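Local coordinates for protein autotransporter adhesin/invasin TibA (Escherichia coli, PDB 4Q1Q) that mediates adhesion to and invasion of human intestinal epithelial cells, and bacterial aggregation, as a heptose-modified autotransporter, at residues V264-N267 / A271-T274; T205-S208 / R214-V217. All blocks are in the same frame, centred on the assembly; numbering follows the deposited sequence.

Interaction 1. Residues V264-N267 / A271-T274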
loop_
_atom_site.group_PDB
_atom_site.type_symbol
_atom_site.label_atom_id
_atom_site.label_comp_id
_atom_site.label_asym_id
_atom_site.label_seq_id
_atom_site.Cartn_x
_atom_site.Cartn_y
_atom_site.Cartn_z
ATOM N N VAL A 264 -7.753 -26.278 12.158
ATOM C CA VAL A 264 -6.649 -26.600 11.273
ATOM C C VAL A 264 -6.989 -27.773 10.372
ATOM O O VAL A 264 -7.412 -28.810 10.848
ATOM C CB VAL A 264 -5.353 -26.921 12.047
ATOM C CG1 VAL A 264 -4.292 -27.402 11.078
ATOM C CG2 VAL A 264 -4.865 -25.679 12.778
ATOM N N ILE A 265 -6.709 -27.615 9.083
ATOM C CA ILE A 265 -6.918 -28.679 8.115
ATOM C C ILE A 265 -5.515 -29.085 7.689
ATOM O O ILE A 265 -4.827 -28.391 6.943
ATOM C CB ILE A 265 -7.758 -28.266 6.882
ATOM C CG1 ILE A 265 -9.119 -27.716 7.319
ATOM C CG2 ILE A 265 -7.969 -29.453 5.948
ATOM C CD1 ILE A 265 -9.825 -26.884 6.264
ATOM N N GLN A 266 -5.122 -30.261 8.159
ATOM C CA GLN A 266 -3.787 -30.750 7.882
ATOM C C GLN A 266 -3.849 -31.829 6.823
ATOM O O GLN A 266 -4.177 -32.961 7.152
ATOM C CB GLN A 266 -3.180 -31.349 9.151
ATOM C CG GLN A 266 -1.780 -31.871 8.880
ATOM C CD GLN A 266 -0.984 -32.079 10.146
ATOM O OE1 GLN A 266 -1.544 -32.365 11.205
ATOM N NE2 GLN A 266 0.336 -32.000 10.010
ATOM N N ASN A 267 -3.548 -31.487 5.577
ATOM C CA ASN A 267 -3.403 -32.501 4.544
ATOM C C ASN A 267 -2.180 -33.390 4.765
ATOM O O ASN A 267 -1.230 -33.043 5.470
ATOM C CB ASN A 267 -3.227 -31.886 3.153
ATOM C CG ASN A 267 -4.414 -31.073 2.682
ATOM O OD1 ASN A 267 -5.519 -31.116 3.227
ATOM N ND2 ASN A 267 -4.147 -30.261 1.669
ATOM N N ALA A 271 3.144 -30.138 7.223
ATOM C CA ALA A 271 3.809 -30.109 8.526
ATOM C C ALA A 271 3.138 -29.186 9.532
ATOM O O ALA A 271 2.795 -28.039 9.213
ATOM C CB ALA A 271 5.245 -29.674 8.330
ATOM N N VAL A 272 2.894 -29.725 10.726
ATOM C CA VAL A 272 2.492 -28.909 11.863
ATOM C C VAL A 272 3.470 -29.161 13.012
ATOM O O VAL A 272 3.745 -30.305 13.383
ATOM C CB VAL A 272 1.061 -29.192 12.342
ATOM C CG1 VAL A 272 0.731 -28.399 13.599
ATOM C CG2 VAL A 272 0.065 -28.853 11.250
ATOM N N ILE A 273 3.962 -28.058 13.562
ATOM C CA ILE A 273 4.919 -28.042 14.655
ATOM C C ILE A 273 4.351 -27.306 15.852
ATOM O O ILE A 273 3.920 -26.161 15.724
ATOM C CB ILE A 273 6.193 -27.298 14.245
ATOM C CG1 ILE A 273 6.763 -27.960 12.998
ATOM C CG2 ILE A 273 7.220 -27.347 15.372
ATOM C CD1 ILE A 273 7.990 -27.269 12.430
ATOM N N THR A 274 4.320 -27.956 17.009
ATOM C CA THR A 274 3.781 -27.302 18.198
ATOM C C THR A 274 4.838 -27.382 19.286
ATOM O O THR A 274 5.694 -28.268 19.232
ATOM C CB THR A 274 2.506 -27.978 18.726
ATOM O OG1 THR A 274 2.788 -29.364 18.936
ATOM C CG2 THR A 274 1.354 -27.830 17.734
#
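Gln266 and Val272 make most of this contact, the long side chain of the glutamine leaving strand 260-266 and laying its amide against one methyl of the valine. The CB of Gln266 sets off toward 271-274, and with CG anti to the backbone N (chi1 180°) the chain runs outstretched. CG is still 4.3 Å from Val272 CG2. At the next atom the packing closes: CD lies 3.6 Å from Val272 CG2, and the methyl sits over the flat face of the amide rather than at its border. OE1 skirts the same methyl at 3.9 Å. NE2 comes nearest, 3.4 Å from Val272 CG2, so the methyl is displaced toward the nitrogen end of the amide.

The two segments are consecutive strands of one coil of the parallel beta-helix that forms this part of the passenger. Strand 260-266 runs beside 241-247, and 271-273 is the outermost strand of its face, next to 252-255. Gln266 thus spans the bend between two faces at the C-terminal end of the modelled solenoid.

The NE2 of Gln266 also passes 3.5 Å from Val272 N, but both are donors and do not bond. Its polar partner is the carbonyl of Gly270, in the bend itself, and that hydrogen bond holds the amide where the valine can cover it. With CG1 swung opposite the backbone N (chi1 175°), Val272 leaves CG2 as the branch nearest the amide, and its side chain also touches Ile247 in the preceding coil. Val264 stops short of this pair, packing on Leu253 and Val280.

Interaction 2. Residues T205-S208 / R214-V217. With 289 (D-glycero-alpha-D-manno-heptopyranose), chain R; 289 (D-glycero-alpha-D-manno-heptopyranose), chain S.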
loop_
_atom_site.group_PDB
_atom_site.type_symbol
_atom_site.label_atom_id
_atom_site.label_comp_id
_atom_site.label_asym_id
_atom_site.label_seq_id
_atom_site.Cartn_x
_atom_site.Cartn_y
_atom_site.Cartn_z
ATOM N N THR A 205 -7.287 -12.068 6.515
ATOM C CA THR A 205 -8.289 -13.025 6.080
ATOM C C THR A 205 -7.949 -13.440 4.668
ATOM O O THR A 205 -7.504 -12.610 3.875
ATOM C CB THR A 205 -9.719 -12.458 6.039
ATOM O OG1 THR A 205 -9.755 -11.296 5.195
ATOM C CG2 THR A 205 -10.188 -12.070 7.426
ATOM N N GLY A 206 -8.152 -14.719 4.374
ATOM C CA GLY A 206 -7.998 -15.207 3.002
ATOM C C GLY A 206 -6.599 -15.025 2.455
ATOM O O GLY A 206 -6.408 -14.681 1.291
ATOM N N THR A 207 -5.617 -15.266 3.315
ATOM C CA THR A 207 -4.217 -15.295 2.919
ATOM C C THR A 207 -3.888 -16.599 2.201
ATOM O O THR A 207 -4.341 -17.679 2.588
ATOM C CB THR A 207 -3.314 -15.183 4.166
ATOM O OG1 THR A 207 -3.750 -14.081 4.968
ATOM C CG2 THR A 207 -1.864 -14.947 3.799
ATOM N N SER A 208 -3.060 -16.482 1.172
ATOM C CA SER A 208 -2.462 -17.632 0.511
ATOM C C SER A 208 -0.949 -17.500 0.583
ATOM O O SER A 208 -0.406 -16.462 0.209
ATOM C CB SER A 208 -2.911 -17.681 -0.954
ATOM O OG SER A 208 -4.321 -17.542 -1.013
ATOM N N ARG A 214 6.146 -16.228 3.762
ATOM C CA ARG A 214 5.922 -16.423 5.200
ATOM C C ARG A 214 4.919 -15.426 5.786
ATOM O O ARG A 214 4.939 -14.237 5.469
ATOM C CB ARG A 214 7.247 -16.314 5.967
ATOM C CG ARG A 214 8.152 -17.545 5.953
ATOM C CD ARG A 214 9.096 -17.598 4.763
ATOM N NE ARG A 214 9.984 -18.763 4.752
ATOM C CZ ARG A 214 9.713 -19.953 4.219
ATOM N NH1 ARG A 214 8.535 -20.230 3.670
ATOM N NH2 ARG A 214 10.631 -20.914 4.276
ATOM N N GLN A 215 4.052 -15.922 6.665
ATOM C CA GLN A 215 3.205 -15.060 7.472
ATOM C C GLN A 215 3.625 -15.258 8.921
ATOM O O GLN A 215 3.733 -16.385 9.386
ATOM C CB GLN A 215 1.732 -15.417 7.328
ATOM C CG GLN A 215 0.778 -14.527 8.115
ATOM C CD GLN A 215 -0.644 -15.050 8.013
ATOM O OE1 GLN A 215 -0.968 -16.105 8.565
ATOM N NE2 GLN A 215 -1.512 -14.299 7.335
ATOM N N TYR A 216 3.800 -14.144 9.623
ATOM C CA TYR A 216 4.216 -14.155 11.013
ATOM C C TYR A 216 3.127 -13.560 11.888
ATOM O O TYR A 216 2.828 -12.381 11.764
ATOM C CB TYR A 216 5.488 -13.322 11.150
ATOM C CG TYR A 216 6.614 -13.710 10.221
ATOM C CD1 TYR A 216 7.463 -14.775 10.507
ATOM C CD2 TYR A 216 6.866 -12.960 9.084
ATOM C CE1 TYR A 216 8.517 -15.112 9.669
ATOM C CE2 TYR A 216 7.920 -13.275 8.248
ATOM C CZ TYR A 216 8.720 -14.359 8.532
ATOM O OH TYR A 216 9.710 -14.641 7.631
ATOM N N VAL A 217 2.524 -14.372 12.749
ATOM C CA VAL A 217 1.420 -13.889 13.560
ATOM C C VAL A 217 1.930 -13.629 14.976
ATOM O O VAL A 217 2.209 -14.540 15.743
ATOM C CB VAL A 217 0.248 -14.886 13.545
ATOM C CG1 VAL A 217 -0.972 -14.322 14.252
ATOM C CG2 VAL A 217 -0.090 -15.215 12.095
HETATM O O7 289 R . -13.267 -3.819 3.872
HETATM C C7 289 R . -11.957 -3.905 4.447
HETATM C C6 289 R . -11.998 -4.266 5.933
HETATM O O6 289 R . -13.355 -4.363 6.388
HETATM C C5 289 R . -11.214 -5.535 6.300
HETATM O O5 289 R . -11.267 -5.730 7.715
HETATM C C1 289 R . -10.211 -6.606 8.123
HETATM C C2 289 R . -10.547 -8.044 7.729
HETATM O O2 289 R . -11.656 -8.581 8.465
HETATM C C3 289 R . -10.759 -8.032 6.211
HETATM O O3 289 R . -11.278 -9.320 5.846
HETATM C C4 289 R . -11.647 -6.882 5.717
HETATM O O4 289 R . -11.571 -6.851 4.287
HETATM O O7 289 S . -10.744 -7.559 14.331
HETATM C C7 289 S . -9.901 -8.481 15.033
HETATM C C6 289 S . -10.126 -9.937 14.610
HETATM O O6 289 S . -11.308 -10.450 15.238
HETATM C C5 289 S . -10.134 -10.124 13.087
HETATM O O5 289 S . -8.820 -10.639 12.855
HETATM C C1 289 S . -8.532 -10.941 11.488
HETATM C C2 289 S . -9.361 -12.190 11.242
HETATM O O2 289 S . -9.264 -13.128 12.323
HETATM C C3 289 S . -10.761 -11.606 11.107
HETATM O O3 289 S . -11.626 -12.610 10.578
HETATM C C4 289 S . -11.172 -11.076 12.481
HETATM O O4 289 S . -12.434 -10.439 12.285
#
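Gln215 and Thr207 meet across the interior, their side chains reaching toward each other from facing walls of the coil. Strand 214-217 begins with Arg214, whose side chain leads away from 205-208; its NH1 is hydrogen-bonded to the carbonyl of Gly231 and the chain touches Arg233 on the next strand.

Gln215 points inward. A chi1 of -178° sets CG trans to the backbone nitrogen, and the outstretched chain carries the amide across to Thr207. NE2 lies 3.3 Å from Thr207 OG1. The methyl of the threonine lies above the plane of the amide, out beyond its nitrogen, with Thr207 CG2 3.6 Å from Gln215 NE2. At the other end of the amide, OE1 accepts a hydrogen bond from NE2 of Gln234, one coil further along, so this buried oxygen is satisfied; Met197 of the preceding coil touches both Thr207 and Gln215.

The stacking of Gln215 on Gln234, one repeat of 19 residues on, is the mark of the parallel beta-helix. Tyr216 follows, turned to the opposite side of its strand, where its ring meets that of Tyr198 with the planes inclined by about 30° and its side chain also touches His235. Val217 returns to the interior and packs on Leu199.

Across the core, the chain turns a corner at Gly206, with phi at 61°, and Thr205, just before it, contacts two bound heptoses. Thr205 OG1 shares a 2.6 Å hydrogen bond with O3 of the chain R heptose, while Thr205 CG2 approaches O3 of the chain S heptose at 3.5 Å.

How the interactions relate
Both interactions join successive strands of a beta-helix coil, and each uses a glutamine reaching with an extended chain toward a beta-branched residue. They belong to different coils, their centres 15 Å apart without touching, and interaction 2 comes first along the chain, complete before the residues of interaction 1 begin. Interaction 2 is buried: its glutamine is tied to the equivalent residue of the next coil, with a threonine opposite. Interaction 1 lies at the surface near the end of the solenoid, and its glutamine is secured to a backbone carbonyl in the bend, with its amide face packed against a valine methyl. Thr205, in the first segment of interaction 2, also binds heptose directly, whereas no sugar belongs to interaction 1.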